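Local structure of putative nucleoprotein (Infectious salmon anemia virus, 4EWC) at residues Q259-I264 and S302-H307; I264-L269 and P384-C389. The protein encapsidates the negative-strand viral RNA, protecting it from nucleases and forming the ribonucleoprotein that serves as template for transcription and replication. One frame throughout, in Å; residues are numbered along the deposited sequence.

Interaction 1: Q259-I264 and S302-H307; sequences QCMALI and SKYLRH
A262 and Y304 bring the backbones closest, their CA atoms 4.8 Å apart, where a turn of helix 253-269 meets the short helix 302-305; at the other end of the contact Q259 faces H307. Y304 carries most of the packing on the 302-307 side. Its phenol ring lies alongside the selenomethionine M261, the two side chains pointing the same way, and M261 CB sits over the middle of one ring face, 3.5 Å from the Y304 ring centroid and 11° off the normal, a CH-pi contact. M261 then bends at chi2 (-69°) and chi3 (-66°), which carries its SE to an oblique Met-aromatic position 5.3 Å from the centroid of the Y304 ring and returns its CE toward the phenol oxygen. Beside the root of the ring, A262 CB fits against Y304 CB at 3.7 Å, consistent with the close approach of the backbones here. The Q259 and H307 side chains cross at about a right angle, meeting through Q259 CG and H307 CB at 3.8 Å. No hydrogen bond joins the two segments. The contact is thus apolar and aromatic, while the hydroxyl of the buried Y304 is satisfied by D188 of helix 174-188, which ties the far end of the ring to a third element.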
ATOM      1  N   GLN A 259      19.280 -18.765  24.048  1.00 49.46           N
ATOM      2  CA  GLN A 259      18.853 -17.426  23.647  1.00 49.97           C
ATOM      3  C   GLN A 259      19.045 -17.203  22.140  1.00 47.37           C
ATOM      4  O   GLN A 259      18.145 -16.714  21.464  1.00 46.16           O
ATOM      5  CB  GLN A 259      19.606 -16.352  24.443  1.00 51.70           C
ATOM      6  CG  GLN A 259      19.247 -16.304  25.898  1.00 52.69           C
ATOM      7  CD  GLN A 259      20.060 -15.267  26.656  1.00 54.15           C
ATOM      8  OE1 GLN A 259      21.286 -15.259  26.584  1.00 61.40           O
ATOM      9  NE2 GLN A 259      19.383 -14.391  27.384  1.00 52.32           N
ATOM     10  N   CYS A 260      20.221 -17.567  21.636  1.00 43.96           N
ATOM     11  CA  CYS A 260      20.531 -17.495  20.215  1.00 43.58           C
ATOM     12  C   CYS A 260      19.607 -18.359  19.353  1.00 44.22           C
ATOM     13  O   CYS A 260      19.132 -17.938  18.287  1.00 42.19           O
ATOM     14  CB  CYS A 260      21.994 -17.922  19.982  1.00 46.51           C
ATOM     15  SG  CYS A 260      23.246 -16.816  20.739  1.00 53.92           S
HETATM   16  N   MSE A 261      19.345 -19.572  19.817  1.00 44.66           N
HETATM   17  CA  MSE A 261      18.439 -20.454  19.090  1.00 45.88           C
HETATM   18  C   MSE A 261      17.005 -19.882  19.076  1.00 43.86           C
HETATM   19  O   MSE A 261      16.317 -19.968  18.085  1.00 40.72           O
HETATM   20  CB  MSE A 261      18.516 -21.878  19.646  1.00 43.26           C
HETATM   21  CG  MSE A 261      19.815 -22.583  19.281  1.00 41.69           C
HETATM   22 SE   MSE A 261      19.836 -22.968  17.327  0.79 45.13          SE
HETATM   23  CE  MSE A 261      18.379 -24.222  17.288  1.00 48.24           C
ATOM     24  N   ALA A 262      16.595 -19.243  20.158  1.00 41.76           N
ATOM     25  CA  ALA A 262      15.322 -18.547  20.166  1.00 45.78           C
ATOM     26  C   ALA A 262      15.272 -17.420  19.129  1.00 44.51           C
ATOM     27  O   ALA A 262      14.261 -17.240  18.451  1.00 46.26           O
ATOM     28  CB  ALA A 262      14.999 -18.007  21.563  1.00 43.83           C
ATOM     29  N   LEU A 263      16.362 -16.677  18.990  1.00 43.29           N
ATOM     30  CA  LEU A 263      16.394 -15.545  18.069  1.00 43.30           C
ATOM     31  C   LEU A 263      16.376 -16.019  16.627  1.00 42.43           C
ATOM     32  O   LEU A 263      15.677 -15.448  15.771  1.00 39.50           O
ATOM     33  CB  LEU A 263      17.621 -14.666  18.332  1.00 44.46           C
ATOM     34  CG  LEU A 263      17.566 -13.925  19.670  1.00 46.58           C
ATOM     35  CD1 LEU A 263      18.889 -13.222  19.979  1.00 41.73           C
ATOM     36  CD2 LEU A 263      16.428 -12.921  19.633  1.00 44.98           C
ATOM     37  N   ILE A 264      17.151 -17.069  16.377  1.00 41.72           N
ATOM     38  CA  ILE A 264      17.240 -17.684  15.052  1.00 45.31           C
ATOM     39  C   ILE A 264      15.982 -18.498  14.684  1.00 44.00           C
ATOM     40  O   ILE A 264      15.472 -18.424  13.560  1.00 40.40           O
ATOM     41  CB  ILE A 264      18.518 -18.553  14.953  1.00 43.48           C
ATOM     42  CG1 ILE A 264      19.734 -17.693  15.298  1.00 42.43           C
ATOM     43  CG2 ILE A 264      18.689 -19.162  13.575  1.00 37.71           C
ATOM     44  CD1 ILE A 264      21.062 -18.454  15.311  1.00 38.69           C
ATOM     45  N   SER A 302       9.996 -24.520  23.091  1.00 53.33           N
ATOM     46  CA  SER A 302       9.937 -23.946  24.438  1.00 56.00           C
ATOM     47  C   SER A 302      11.273 -23.882  25.187  1.00 53.81           C
ATOM     48  O   SER A 302      11.474 -22.984  26.005  1.00 56.54           O
ATOM     49  CB  SER A 302       8.897 -24.677  25.284  1.00 62.59           C
ATOM     50  OG  SER A 302       9.392 -25.923  25.718  1.00 77.95           O
ATOM     51  N   LYS A 303      12.175 -24.822  24.913  1.00 49.99           N
ATOM     52  CA  LYS A 303      13.492 -24.818  25.546  1.00 51.19           C
ATOM     53  C   LYS A 303      14.252 -23.526  25.236  1.00 55.23           C
ATOM     54  O   LYS A 303      15.101 -23.094  26.011  1.00 58.72           O
ATOM     55  CB  LYS A 303      14.321 -26.037  25.119  1.00 50.28           C
ATOM     56  N   TYR A 304      13.931 -22.913  24.104  1.00 51.28           N
ATOM     57  CA  TYR A 304      14.601 -21.702  23.677  1.00 50.48           C
ATOM     58  C   TYR A 304      13.858 -20.452  24.144  1.00 57.30           C
ATOM     59  O   TYR A 304      14.490 -19.454  24.520  1.00 61.65           O
ATOM     60  CB  TYR A 304      14.737 -21.680  22.154  1.00 47.25           C
ATOM     61  CG  TYR A 304      15.454 -22.867  21.567  1.00 45.94           C
ATOM     62  CD1 TYR A 304      16.596 -23.386  22.172  1.00 47.67           C
ATOM     63  CD2 TYR A 304      14.995 -23.470  20.390  1.00 43.84           C
ATOM     64  CE1 TYR A 304      17.272 -24.483  21.621  1.00 47.34           C
ATOM     65  CE2 TYR A 304      15.656 -24.565  19.837  1.00 45.73           C
ATOM     66  CZ  TYR A 304      16.800 -25.064  20.462  1.00 49.89           C
ATOM     67  OH  TYR A 304      17.466 -26.136  19.923  1.00 53.22           O
ATOM     68  N   LEU A 305      12.529 -20.500  24.109  1.00 53.02           N
ATOM     69  CA  LEU A 305      11.698 -19.339  24.406  1.00 52.69           C
ATOM     70  C   LEU A 305      11.732 -19.018  25.896  1.00 63.10           C
ATOM     71  O   LEU A 305      11.579 -17.856  26.305  1.00 67.48           O
ATOM     72  CB  LEU A 305      10.254 -19.596  23.944  1.00 58.15           C
ATOM     73  CG  LEU A 305       9.293 -18.439  23.670  1.00 59.16           C
ATOM     74  CD1 LEU A 305       9.802 -17.542  22.555  1.00 54.08           C
ATOM     75  CD2 LEU A 305       7.892 -18.957  23.314  1.00 53.21           C
ATOM     76  N   ARG A 306      11.938 -20.052  26.709  1.00 66.74           N
ATOM     77  CA  ARG A 306      11.977 -19.912  28.168  1.00 68.60           C
ATOM     78  C   ARG A 306      12.968 -18.837  28.555  1.00 68.10           C
ATOM     79  O   ARG A 306      12.761 -18.085  29.511  1.00 65.51           O
ATOM     80  CB  ARG A 306      12.377 -21.251  28.820  1.00 69.63           C
ATOM     81  N   HIS A 307      14.047 -18.775  27.778  1.00 67.63           N
ATOM     82  CA  HIS A 307      15.130 -17.818  27.984  1.00 65.86           C
ATOM     83  C   HIS A 307      14.850 -16.469  27.321  1.00 65.56           C
ATOM     84  O   HIS A 307      15.454 -15.470  27.687  1.00 61.32           O
ATOM     85  CB  HIS A 307      16.421 -18.393  27.400  1.00 66.78           C
ATOM     86  CG  HIS A 307      16.871 -19.659  28.054  1.00 74.22           C
ATOM     87  ND1 HIS A 307      17.769 -19.702  29.108  1.00 79.51           N
ATOM     88  CD2 HIS A 307      16.551 -20.961  27.803  1.00 73.11           C
ATOM     89  CE1 HIS A 307      17.978 -20.933  29.469  1.00 75.21           C
ATOM     90  NE2 HIS A 307      17.255 -21.739  28.699  1.00 74.51           N
TER

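Interaction 2: I264-L269 and P384-C389; sequences IMKSVL and PRTTKC
K266 reaches out from helix 253-269 and passes obliquely over the base of the K388 side chain, aliphatic part against aliphatic part. With CG anti to the backbone N (chi1 -176°) and an extended chain as far as CE, K266 places CD 3.6 Å from K388 CB, and K266 CE lies 3.6 Å from the carbonyl oxygen of T387. A bend at chi4 then turns the ammonium toward E296, with which it forms a salt bridge, and toward C311 O. K388 leads its own tail away, and the two NZ atoms of K266 and K388 are 5.4 Å apart; the carboxylate of E296 would probably offset part of the repulsion. One helical position further on, S267 OG faces C389, 3.9 Å from its SG, without a direct hydrogen bond between the segments. A water lies 2.7 Å from S267 OG; its link on to C389 O is doubtful. The extended 384-389 segment runs past the C-terminal part of helix 253-269 on its way from helix 369-381 to helix 394-402. L147 of helix 142-162 touches both I264 and C389, and K388 NZ donates hydrogen bonds to V450 O, just after helix 438-449, and to S521 O of the second subunit.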
ATOM      1  N   ILE A 264      17.151 -17.069  16.377  1.00 41.72           N
ATOM      2  CA  ILE A 264      17.240 -17.684  15.052  1.00 45.31           C
ATOM      3  C   ILE A 264      15.982 -18.498  14.684  1.00 44.00           C
ATOM      4  O   ILE A 264      15.472 -18.424  13.560  1.00 40.40           O
ATOM      5  CB  ILE A 264      18.518 -18.553  14.953  1.00 43.48           C
ATOM      6  CG1 ILE A 264      19.734 -17.693  15.298  1.00 42.43           C
ATOM      7  CG2 ILE A 264      18.689 -19.162  13.575  1.00 37.71           C
ATOM      8  CD1 ILE A 264      21.062 -18.454  15.311  1.00 38.69           C
HETATM    9  N   MSE A 265      15.467 -19.269  15.633  1.00 44.58           N
HETATM   10  CA  MSE A 265      14.217 -19.978  15.362  1.00 44.96           C
HETATM   11  C   MSE A 265      13.044 -19.026  15.103  1.00 44.63           C
HETATM   12  O   MSE A 265      12.227 -19.315  14.236  1.00 48.64           O
HETATM   13  CB  MSE A 265      13.912 -21.092  16.391  1.00 41.29           C
HETATM   14  CG  MSE A 265      14.954 -22.238  16.413  1.00 44.26           C
HETATM   15 SE   MSE A 265      15.310 -23.122  14.674  0.78 53.22          SE
HETATM   16  CE  MSE A 265      16.271 -21.792  13.657  1.00 55.96           C
ATOM     17  N   LYS A 266      12.999 -17.888  15.801  1.00 36.74           N
ATOM     18  CA  LYS A 266      12.002 -16.863  15.498  1.00 37.45           C
ATOM     19  C   LYS A 266      12.020 -16.460  14.023  1.00 40.63           C
ATOM     20  O   LYS A 266      10.975 -16.286  13.396  1.00 41.63           O
ATOM     21  CB  LYS A 266      12.124 -15.620  16.384  1.00 38.73           C
ATOM     22  CG  LYS A 266      11.021 -14.579  16.138  1.00 37.25           C
ATOM     23  CD  LYS A 266      11.106 -13.362  17.072  1.00 47.50           C
ATOM     24  CE  LYS A 266       9.969 -12.343  16.833  1.00 42.68           C
ATOM     25  NZ  LYS A 266       8.636 -12.883  17.184  1.00 39.58           N
ATOM     26  N   SER A 267      13.208 -16.336  13.450  1.00 42.59           N
ATOM     27  CA  SER A 267      13.313 -15.933  12.056  1.00 39.43           C
ATOM     28  C   SER A 267      12.882 -17.062  11.114  1.00 42.93           C
ATOM     29  O   SER A 267      12.066 -16.858  10.222  1.00 43.26           O
ATOM     30  CB  SER A 267      14.714 -15.466  11.752  1.00 36.09           C
ATOM     31  OG  SER A 267      15.001 -14.264  12.411  1.00 38.52           O
ATOM     32  N   VAL A 268      13.412 -18.256  11.338  1.00 40.65           N
ATOM     33  CA  VAL A 268      13.205 -19.381  10.427  1.00 44.84           C
ATOM     34  C   VAL A 268      11.744 -19.804  10.394  1.00 52.78           C
ATOM     35  O   VAL A 268      11.179 -20.104   9.327  1.00 53.55           O
ATOM     36  CB  VAL A 268      14.074 -20.594  10.843  1.00 44.64           C
ATOM     37  CG1 VAL A 268      13.478 -21.898  10.371  1.00 49.09           C
ATOM     38  CG2 VAL A 268      15.485 -20.423  10.343  1.00 46.85           C
ATOM     39  N   LEU A 269      11.126 -19.798  11.573  1.00 47.73           N
ATOM     40  CA  LEU A 269       9.769 -20.290  11.723  1.00 46.91           C
ATOM     41  C   LEU A 269       8.712 -19.260  11.339  1.00 49.72           C
ATOM     42  O   LEU A 269       7.551 -19.613  11.182  1.00 53.72           O
ATOM     43  CB  LEU A 269       9.523 -20.731  13.160  1.00 46.62           C
ATOM     44  CG  LEU A 269      10.324 -21.927  13.619  1.00 50.15           C
ATOM     45  CD1 LEU A 269       9.938 -22.246  15.044  1.00 52.24           C
ATOM     46  CD2 LEU A 269      10.104 -23.115  12.711  1.00 47.25           C
ATOM     47  N   PRO A 384       3.254  -5.212  22.577  1.00 49.99           N
ATOM     48  CA  PRO A 384       4.048  -5.579  23.763  1.00 47.65           C
ATOM     49  C   PRO A 384       5.542  -5.543  23.454  1.00 48.53           C
ATOM     50  O   PRO A 384       5.905  -5.453  22.276  1.00 50.95           O
ATOM     51  CB  PRO A 384       3.616  -7.025  24.030  1.00 47.71           C
ATOM     52  CG  PRO A 384       3.233  -7.547  22.664  1.00 44.24           C
ATOM     53  CD  PRO A 384       2.610  -6.380  21.947  1.00 46.10           C
ATOM     54  N   ARG A 385       6.394  -5.629  24.472  1.00 49.31           N
ATOM     55  CA  ARG A 385       7.843  -5.638  24.236  1.00 50.22           C
ATOM     56  C   ARG A 385       8.230  -6.854  23.422  1.00 50.65           C
ATOM     57  O   ARG A 385       7.939  -7.983  23.801  1.00 52.97           O
ATOM     58  CB  ARG A 385       8.622  -5.633  25.547  1.00 50.64           C
ATOM     59  CG  ARG A 385       8.442  -4.381  26.356  1.00 58.64           C
ATOM     60  CD  ARG A 385       9.160  -4.469  27.688  1.00 54.36           C
ATOM     61  NE  ARG A 385       8.749  -3.370  28.547  1.00 61.55           N
ATOM     62  CZ  ARG A 385       9.266  -2.148  28.476  1.00 75.18           C
ATOM     63  NH1 ARG A 385      10.217  -1.884  27.583  1.00 70.34           N
ATOM     64  NH2 ARG A 385       8.837  -1.191  29.295  1.00 68.93           N
ATOM     65  N   THR A 386       8.889  -6.615  22.301  1.00 45.99           N
ATOM     66  CA  THR A 386       9.221  -7.689  21.384  1.00 45.43           C
ATOM     67  C   THR A 386      10.721  -7.738  21.136  1.00 46.39           C
ATOM     68  O   THR A 386      11.332  -6.740  20.795  1.00 42.97           O
ATOM     69  CB  THR A 386       8.517  -7.502  20.031  1.00 41.34           C
ATOM     70  OG1 THR A 386       7.125  -7.293  20.253  1.00 52.59           O
ATOM     71  CG2 THR A 386       8.708  -8.726  19.152  1.00 42.53           C
ATOM     72  N   THR A 387      11.301  -8.910  21.299  1.00 44.57           N
ATOM     73  CA  THR A 387      12.687  -9.096  20.962  1.00 49.09           C
ATOM     74  C   THR A 387      12.768  -9.999  19.732  1.00 45.40           C
ATOM     75  O   THR A 387      11.842 -10.752  19.478  1.00 47.51           O
ATOM     76  CB  THR A 387      13.505  -9.646  22.165  1.00 49.60           C
ATOM     77  OG1 THR A 387      14.846  -9.899  21.751  1.00 55.57           O
ATOM     78  CG2 THR A 387      12.943 -10.923  22.655  1.00 51.07           C
ATOM     79  N   LYS A 388      13.861  -9.889  18.970  1.00 42.38           N
ATOM     80  CA  LYS A 388      14.070 -10.606  17.700  1.00 42.09           C
ATOM     81  C   LYS A 388      15.398 -10.180  17.088  1.00 42.48           C
ATOM     82  O   LYS A 388      15.979  -9.172  17.488  1.00 42.52           O
ATOM     83  CB  LYS A 388      12.970 -10.277  16.685  1.00 40.33           C
ATOM     84  CG  LYS A 388      13.051  -8.840  16.194  1.00 37.63           C
ATOM     85  CD  LYS A 388      12.132  -8.570  15.045  1.00 40.76           C
ATOM     86  CE  LYS A 388      10.668  -8.515  15.467  1.00 38.47           C
ATOM     87  NZ  LYS A 388       9.756  -8.475  14.294  1.00 39.42           N
ATOM     88  N   CYS A 389      15.872 -10.940  16.103  1.00 43.80           N
ATOM     89  CA  CYS A 389      17.053 -10.554  15.310  1.00 42.79           C
ATOM     90  C   CYS A 389      16.760 -10.401  13.820  1.00 41.95           C
ATOM     91  O   CYS A 389      15.772 -10.920  13.289  1.00 38.64           O
ATOM     92  CB  CYS A 389      18.205 -11.534  15.499  1.00 39.71           C
ATOM     93  SG  CYS A 389      17.977 -13.093  14.685  1.00 39.18           S
TER
HETATM   94  O   HOH W   1      15.656 -12.029  11.135  1.00 40.02           O

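Both interactions are buried and draw on helix 253-269, their ranges overlapping at I264, which takes part only in the second, with centres about 9 Å apart; interaction 2 lies nearer the centre of the chain, at about 8 Å against 14 Å. Successive turns of the helix thus pack against two different parts of the chain, 302-307 and 384-389. L263, inside the first helical segment, turns to the other partner: its O lies 3.5 Å from C389 SG and its CD2 3.8 Å from K388 CA. Interaction 1 is aromatic and methyl packing of a helix on the short helix 302-305 and the residues that follow it. Interaction 2 sets a helix against an extended segment through lysine methylenes and a serine-cysteine pair, and its K388 also reaches the second subunit.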